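PDB 3IHV: SusD homolog from Bacteroides thetaiotaomicron VPI-5482, which probably binds glycans at the outer membrane of the bacterium, as other members of the SusD family do. Local coordinates for residues Lys161-Ile166 with Thr203-Thr208; Gly237-Lys240 with Gln244-Lys247. One frame throughout, in Å; residues are numbered along the deposited sequence.

Interaction 1. Residues Lys161-Ile166 with Thr203-Thr208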
ATOM      1  N   LYS A 161      -9.234  -7.720 -19.690  1.00  9.73           N
ATOM      2  CA  LYS A 161     -10.159  -8.732 -19.213  1.00  9.71           C
ATOM      3  C   LYS A 161      -9.981  -8.954 -17.722  1.00  8.63           C
ATOM      4  O   LYS A 161     -10.957  -9.213 -17.058  1.00  7.94           O
ATOM      5  CB  LYS A 161     -10.004 -10.061 -19.959  1.00 11.50           C
ATOM      6  CG  LYS A 161     -10.339  -9.997 -21.434  1.00 15.38           C
ATOM      7  CD  LYS A 161     -11.700  -9.344 -21.733  1.00 20.80           C
ATOM      8  CE  LYS A 161     -12.901 -10.114 -21.185  1.00 23.32           C
ATOM      9  NZ  LYS A 161     -14.189  -9.321 -21.405  1.00 25.07           N
ATOM     10  N   VAL A 162      -8.755  -8.876 -17.195  1.00  6.65           N
ATOM     11  CA  VAL A 162      -8.568  -9.008 -15.753  1.00  6.97           C
ATOM     12  C   VAL A 162      -9.213  -7.786 -15.066  1.00  7.03           C
ATOM     13  O   VAL A 162      -9.882  -7.934 -14.021  1.00  6.91           O
ATOM     14  CB  VAL A 162      -7.099  -9.164 -15.400  1.00  6.29           C
ATOM     15  CG1 VAL A 162      -6.913  -9.282 -13.893  1.00  6.23           C
ATOM     16  CG2 VAL A 162      -6.515 -10.409 -16.133  1.00  6.04           C
ATOM     17  N   TYR A 163      -9.048  -6.586 -15.645  1.00  8.04           N
ATOM     18  CA  TYR A 163      -9.680  -5.394 -15.090  1.00  6.65           C
ATOM     19  C   TYR A 163     -11.200  -5.527 -15.077  1.00  7.43           C
ATOM     20  O   TYR A 163     -11.864  -5.143 -14.118  1.00  7.07           O
ATOM     21  CB  TYR A 163      -9.230  -4.077 -15.768  1.00  7.43           C
ATOM     22  CG  TYR A 163      -7.975  -3.475 -15.138  1.00  7.29           C
ATOM     23  CD1 TYR A 163      -8.039  -2.895 -13.868  1.00  8.29           C
ATOM     24  CD2 TYR A 163      -6.729  -3.503 -15.773  1.00  6.31           C
ATOM     25  CE1 TYR A 163      -6.938  -2.371 -13.269  1.00  6.97           C
ATOM     26  CE2 TYR A 163      -5.629  -2.934 -15.197  1.00  7.73           C
ATOM     27  CZ  TYR A 163      -5.720  -2.366 -13.932  1.00  8.53           C
ATOM     28  OH  TYR A 163      -4.644  -1.847 -13.265  1.00  7.34           O
ATOM     29  N   GLU A 164     -11.774  -6.031 -16.148  1.00  7.85           N
ATOM     30  CA  GLU A 164     -13.209  -6.232 -16.172  1.00  9.35           C
ATOM     31  C   GLU A 164     -13.680  -7.200 -15.072  1.00  9.22           C
ATOM     32  O   GLU A 164     -14.733  -6.996 -14.462  1.00  8.54           O
ATOM     33  CB  GLU A 164     -13.570  -6.695 -17.579  1.00  9.46           C
ATOM     34  CG  GLU A 164     -14.992  -7.011 -17.790  1.00 16.16           C
ATOM     35  CD  GLU A 164     -15.272  -7.314 -19.248  1.00 21.98           C
ATOM     36  OE1 GLU A 164     -16.284  -7.998 -19.529  1.00 25.67           O
ATOM     37  OE2 GLU A 164     -14.443  -6.889 -20.094  1.00 25.02           O
ATOM     38  N   TYR A 165     -12.892  -8.234 -14.814  1.00  8.21           N
ATOM     39  CA  TYR A 165     -13.204  -9.203 -13.766  1.00  7.95           C
ATOM     40  C   TYR A 165     -13.131  -8.530 -12.385  1.00  7.28           C
ATOM     41  O   TYR A 165     -14.044  -8.674 -11.575  1.00  7.93           O
ATOM     42  CB  TYR A 165     -12.232 -10.358 -13.875  1.00  7.93           C
ATOM     43  CG  TYR A 165     -12.595 -11.544 -13.044  1.00  7.91           C
ATOM     44  CD1 TYR A 165     -13.467 -12.512 -13.521  1.00 11.46           C
ATOM     45  CD2 TYR A 165     -12.075 -11.705 -11.795  1.00 11.06           C
ATOM     46  CE1 TYR A 165     -13.810 -13.607 -12.734  1.00  9.15           C
ATOM     47  CE2 TYR A 165     -12.392 -12.792 -11.022  1.00 11.44           C
ATOM     48  CZ  TYR A 165     -13.238 -13.740 -11.493  1.00 11.18           C
ATOM     49  OH  TYR A 165     -13.521 -14.818 -10.692  1.00 10.21           O
ATOM     50  N   ILE A 166     -12.076  -7.744 -12.143  1.00  6.82           N
ATOM     51  CA  ILE A 166     -11.954  -6.992 -10.881  1.00  6.74           C
ATOM     52  C   ILE A 166     -13.168  -6.039 -10.710  1.00  7.45           C
ATOM     53  O   ILE A 166     -13.769  -5.959  -9.659  1.00  7.80           O
ATOM     54  CB  ILE A 166     -10.672  -6.148 -10.884  1.00  6.02           C
ATOM     55  CG1 ILE A 166      -9.456  -7.075 -10.906  1.00  6.68           C
ATOM     56  CG2 ILE A 166     -10.639  -5.156  -9.684  1.00  5.44           C
ATOM     57  CD1 ILE A 166      -8.182  -6.376 -11.329  1.00  7.32           C
ATOM     58  N   THR A 203     -12.299   3.075  -7.378  1.00  6.56           N
ATOM     59  CA  THR A 203     -11.770   4.339  -7.903  1.00  6.35           C
ATOM     60  C   THR A 203     -10.308   4.158  -8.307  1.00  6.52           C
ATOM     61  O   THR A 203      -9.902   4.569  -9.391  1.00  6.31           O
ATOM     62  CB  THR A 203     -11.873   5.457  -6.830  1.00  6.31           C
ATOM     63  OG1 THR A 203     -13.231   5.625  -6.446  1.00  6.45           O
ATOM     64  CG2 THR A 203     -11.275   6.795  -7.295  1.00  6.43           C
ATOM     65  N   LYS A 204      -9.514   3.558  -7.424  1.00  7.29           N
ATOM     66  CA  LYS A 204      -8.081   3.346  -7.716  1.00  6.86           C
ATOM     67  C   LYS A 204      -7.860   2.390  -8.897  1.00  7.46           C
ATOM     68  O   LYS A 204      -6.971   2.578  -9.693  1.00  6.80           O
ATOM     69  CB  LYS A 204      -7.298   2.924  -6.490  1.00  6.93           C
ATOM     70  CG  LYS A 204      -5.786   2.707  -6.729  1.00  7.15           C
ATOM     71  CD  LYS A 204      -5.023   2.454  -5.441  1.00 10.01           C
ATOM     72  CE  LYS A 204      -4.764   3.751  -4.708  1.00  9.69           C
ATOM     73  NZ  LYS A 204      -3.821   3.597  -3.584  1.00  9.58           N
ATOM     74  N   VAL A 205      -8.685   1.360  -8.970  1.00  7.15           N
ATOM     75  CA  VAL A 205      -8.653   0.413 -10.101  1.00  7.22           C
ATOM     76  C   VAL A 205      -8.943   1.115 -11.383  1.00  6.63           C
ATOM     77  O   VAL A 205      -8.204   0.964 -12.352  1.00  6.46           O
ATOM     78  CB  VAL A 205      -9.672  -0.737  -9.838  1.00  5.99           C
ATOM     79  CG1 VAL A 205      -9.984  -1.561 -11.124  1.00  7.06           C
ATOM     80  CG2 VAL A 205      -9.206  -1.604  -8.654  1.00  6.91           C
ATOM     81  N   TYR A 206     -10.013   1.919 -11.426  1.00  7.03           N
ATOM     82  CA  TYR A 206     -10.299   2.652 -12.642  1.00  5.92           C
ATOM     83  C   TYR A 206      -9.204   3.637 -13.014  1.00  6.74           C
ATOM     84  O   TYR A 206      -8.869   3.755 -14.198  1.00  5.97           O
ATOM     85  CB  TYR A 206     -11.611   3.430 -12.552  1.00  6.05           C
ATOM     86  CG  TYR A 206     -12.890   2.604 -12.606  1.00  5.53           C
ATOM     87  CD1 TYR A 206     -13.100   1.676 -13.630  1.00  5.95           C
ATOM     88  CD2 TYR A 206     -13.947   2.899 -11.784  1.00  4.99           C
ATOM     89  CE1 TYR A 206     -14.296   0.933 -13.700  1.00  5.12           C
ATOM     90  CE2 TYR A 206     -15.159   2.215 -11.873  1.00  5.58           C
ATOM     91  CZ  TYR A 206     -15.341   1.259 -12.856  1.00  6.19           C
ATOM     92  OH  TYR A 206     -16.531   0.563 -12.939  1.00  7.08           O
ATOM     93  N   ALA A 207      -8.667   4.357 -12.030  1.00  6.42           N
ATOM     94  CA  ALA A 207      -7.585   5.321 -12.322  1.00  6.82           C
ATOM     95  C   ALA A 207      -6.364   4.605 -12.936  1.00  7.36           C
ATOM     96  O   ALA A 207      -5.742   5.115 -13.865  1.00  8.47           O
ATOM     97  CB  ALA A 207      -7.176   6.077 -11.023  1.00  6.94           C
ATOM     98  N   THR A 208      -6.041   3.426 -12.423  1.00  7.48           N
ATOM     99  CA  THR A 208      -4.855   2.672 -12.883  1.00  7.30           C
ATOM    100  C   THR A 208      -5.124   2.137 -14.306  1.00  7.66           C
ATOM    101  O   THR A 208      -4.269   2.224 -15.192  1.00  7.65           O
ATOM    102  CB  THR A 208      -4.463   1.561 -11.895  1.00  8.21           C
ATOM    103  OG1 THR A 208      -4.328   2.101 -10.551  1.00  7.29           O
ATOM    104  CG2 THR A 208      -3.161   0.847 -12.356  1.00  5.86           C
TER
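With chi1 at 165°, V205 holds CG1 anti to its backbone N, and this methyl meets the ring of Y163, which a chi1 of -88° sends across to helix 195-210. The methyl lies at the edge of the ring, in its plane, 3.6 Å from Y163 CD1, while Y163 CE1 comes 3.7 Å from the backbone O of V205. Ring and valine pass each other in opposite directions, and the phenol reaches on to the next turn, where Y163 OH stands 3.2 Å from T208 CG2. The hydroxyl of T208 is turned to its own helix instead: T208 OG1 donates to K204 O at 2.8 Å. That carbonyl also accepts from T208 N, the two donors arriving from opposite faces of its plane. I166, one turn on from Y163, adds its branch methyl, with I166 CG2 3.9 Å from V205 CG1, so the one methyl of V205 touches both the edge of the ring and the isoleucine branch, which come to it from directions roughly at right angles. Around this contact, Y163 stacks on W209, and F129 of helix 107-135 touches both Y163 and T208. The two segments run antiparallel at 164°, their axes 10.9 Å apart, a wide spacing that the tyrosine spans. Such buried packing of near-antiparallel helices is characteristic of the TPR-like helical scaffold of SusD proteins.

Interaction 2. Residues Gly237-Lys240 with Gln244-Lys247. With EDO (1,2-ethanediol), chain O.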
ATOM      1  N   GLY A 237     -14.495  10.498   6.056  1.00  7.72           N
ATOM      2  CA  GLY A 237     -13.808  11.786   6.165  1.00  7.95           C
ATOM      3  C   GLY A 237     -12.361  11.629   6.527  1.00  7.86           C
ATOM      4  O   GLY A 237     -11.829  10.510   6.577  1.00  8.75           O
ATOM      5  N   LEU A 238     -11.729  12.776   6.787  1.00  7.42           N
ATOM      6  CA  LEU A 238     -10.352  12.831   7.231  1.00  6.46           C
ATOM      7  C   LEU A 238     -10.313  13.010   8.733  1.00  6.98           C
ATOM      8  O   LEU A 238     -11.100  13.818   9.317  1.00  6.56           O
ATOM      9  CB  LEU A 238      -9.613  14.007   6.569  1.00  6.97           C
ATOM     10  CG  LEU A 238      -9.571  14.001   5.038  1.00  6.64           C
ATOM     11  CD1 LEU A 238      -8.959  15.302   4.447  1.00  7.95           C
ATOM     12  CD2 LEU A 238      -8.819  12.735   4.573  1.00  5.65           C
ATOM     13  N   LEU A 239      -9.418  12.276   9.374  1.00  6.58           N
ATOM     14  CA  LEU A 239      -9.195  12.471  10.780  1.00  7.52           C
ATOM     15  C   LEU A 239      -8.709  13.902  10.935  1.00  8.01           C
ATOM     16  O   LEU A 239      -7.930  14.410  10.093  1.00  7.26           O
ATOM     17  CB  LEU A 239      -8.177  11.491  11.378  1.00  7.68           C
ATOM     18  CG  LEU A 239      -8.522  10.008  11.283  1.00  7.98           C
ATOM     19  CD1 LEU A 239      -7.548   9.172  12.129  1.00  8.72           C
ATOM     20  CD2 LEU A 239      -9.991   9.761  11.732  1.00  7.23           C
ATOM     21  N   LYS A 240      -9.154  14.533  12.017  1.00  7.64           N
ATOM     22  CA  LYS A 240      -8.773  15.937  12.270  1.00  8.73           C
ATOM     23  C   LYS A 240      -7.251  16.099  12.309  1.00  7.97           C
ATOM     24  O   LYS A 240      -6.704  16.987  11.652  1.00  6.89           O
ATOM     25  CB  LYS A 240      -9.407  16.445  13.569  1.00  9.25           C
ATOM     26  CG  LYS A 240      -8.997  17.870  13.925  1.00 11.38           C
ATOM     27  CD  LYS A 240      -9.682  18.348  15.228  1.00 14.59           C
ATOM     28  CE  LYS A 240      -9.083  19.659  15.679  1.00 17.67           C
ATOM     29  NZ  LYS A 240      -9.815  20.300  16.826  1.00 20.55           N
ATOM     30  N   GLN A 244      -2.965  11.313  14.387  1.00  6.15           N
ATOM     31  CA  GLN A 244      -3.886  10.300  14.872  1.00  6.44           C
ATOM     32  C   GLN A 244      -3.902   9.067  13.997  1.00  6.51           C
ATOM     33  O   GLN A 244      -4.155   7.963  14.479  1.00  6.20           O
ATOM     34  CB  GLN A 244      -5.308  10.886  15.042  1.00  6.45           C
ATOM     35  CG  GLN A 244      -6.222  10.006  15.887  1.00  6.49           C
ATOM     36  CD  GLN A 244      -5.758   9.907  17.342  1.00  8.43           C
ATOM     37  OE1 GLN A 244      -5.466  10.911  17.965  1.00  7.74           O
ATOM     38  NE2 GLN A 244      -5.722   8.696  17.884  1.00 10.66           N
ATOM     39  N   LEU A 245      -3.719   9.223  12.681  1.00  5.55           N
ATOM     40  CA  LEU A 245      -3.637   8.054  11.852  1.00  6.70           C
ATOM     41  C   LEU A 245      -2.539   7.075  12.295  1.00  5.98           C
ATOM     42  O   LEU A 245      -2.727   5.842  12.219  1.00  7.26           O
ATOM     43  CB  LEU A 245      -3.331   8.445  10.391  1.00  5.64           C
ATOM     44  CG  LEU A 245      -4.419   9.161   9.599  1.00  8.06           C
ATOM     45  CD1 LEU A 245      -3.854   9.866   8.394  1.00  7.91           C
ATOM     46  CD2 LEU A 245      -5.553   8.169   9.222  1.00  5.91           C
ATOM     47  N   TRP A 246      -1.412   7.613  12.745  1.00  7.26           N
ATOM     48  CA  TRP A 246      -0.231   6.802  13.087  1.00  6.50           C
ATOM     49  C   TRP A 246      -0.399   6.251  14.499  1.00  8.45           C
ATOM     50  O   TRP A 246      -0.079   5.071  14.768  1.00  7.98           O
ATOM     51  CB  TRP A 246       1.096   7.612  12.786  1.00  7.90           C
ATOM     52  CG  TRP A 246       0.905   8.199  11.426  1.00  5.94           C
ATOM     53  CD1 TRP A 246       0.712   9.502  11.108  1.00  7.10           C
ATOM     54  CD2 TRP A 246       0.640   7.462  10.235  1.00  5.87           C
ATOM     55  NE1 TRP A 246       0.381   9.622   9.794  1.00  7.29           N
ATOM     56  CE2 TRP A 246       0.338   8.382   9.232  1.00  5.52           C
ATOM     57  CE3 TRP A 246       0.686   6.106   9.910  1.00  5.25           C
ATOM     58  CZ2 TRP A 246       0.054   7.990   7.931  1.00  8.28           C
ATOM     59  CZ3 TRP A 246       0.391   5.733   8.615  1.00  8.62           C
ATOM     60  CH2 TRP A 246       0.075   6.656   7.666  1.00  7.12           C
ATOM     61  N   LYS A 247      -0.935   7.080  15.390  1.00  7.23           N
ATOM     62  CA  LYS A 247      -1.296   6.593  16.718  1.00  7.91           C
ATOM     63  C   LYS A 247      -2.234   5.396  16.560  1.00  7.52           C
ATOM     64  O   LYS A 247      -2.017   4.342  17.159  1.00  8.14           O
ATOM     65  CB  LYS A 247      -2.002   7.665  17.578  1.00  8.67           C
ATOM     66  CG  LYS A 247      -1.129   8.863  17.913  1.00 13.01           C
ATOM     67  CD  LYS A 247      -1.848   9.884  18.800  1.00 17.24           C
ATOM     68  CE  LYS A 247      -0.987  11.109  19.111  1.00 19.25           C
ATOM     69  NZ  LYS A 247      -1.682  12.109  20.075  1.00 22.03           N
TER
HETATM   70  C1  EDO O 558      -6.880  10.803  20.866  1.00 27.24           C
HETATM   71  O1  EDO O 558      -5.879  11.746  20.461  1.00 28.27           O
HETATM   72  C2  EDO O 558      -6.241   9.699  21.690  1.00 27.53           C
HETATM   73  O2  EDO O 558      -5.289   8.942  20.918  1.00 27.77           O
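Q244 OE1 accepts a hydrogen bond of 2.7 Å from O1 of a 1,2-ethanediol molecule, probably taken up from the crystallisation liquor. The same amide gives a second bond: Q244 NE2 donates to the diol O2 at 3.1 Å, with an N-H...O angle of 160°, so the diol bridges both ends of the amide. N248, one turn further along the helix, also accepts from NE2 and helps to fix the rotation of the group. A bend at chi2 (66°) carries the amide away from the loop, and the aliphatic base of Q244 is what faces L239. There Q244 CB lies 4.1 Å from L239 CD1. The closer apolar contact is between L239 CD1 and L245 CD2, at 3.7 Å, where the two leucines cross at a slant. L239 thus rests against two successive residues of the helix, its CD1 also 3.9 Å from L245 N. The backbone of L239 is tied down by E258 and R429, and R429 touches L245 as well. The contact packs the loop that follows helix 219-232 onto the early part of helix 242-250, beside helix 417-430 and close to strand 392-396, whose Y393 hydroxyl bonds to L245 O.

Interaction 1 is buried throughout and joins two long helices, 159-176 and 195-210, whereas interaction 2 is only partly buried and folds a loop back on the short helix 242-250 that follows it. They come in series along the chain, with helix 219-232 between them; their centres lie 28 Å apart and they do not touch. Across both, the meeting is apolar. In 161-166 with 203-208 an aromatic ring bridges widely spaced helices, and the T208 hydroxyl is satisfied within its own helix. In 237-240 with 244-247 a leucine of the loop packs on a leucine and on the aliphatic part of a glutamine, whose amide, at the margin, binds a diol probably from the crystallisation liquor.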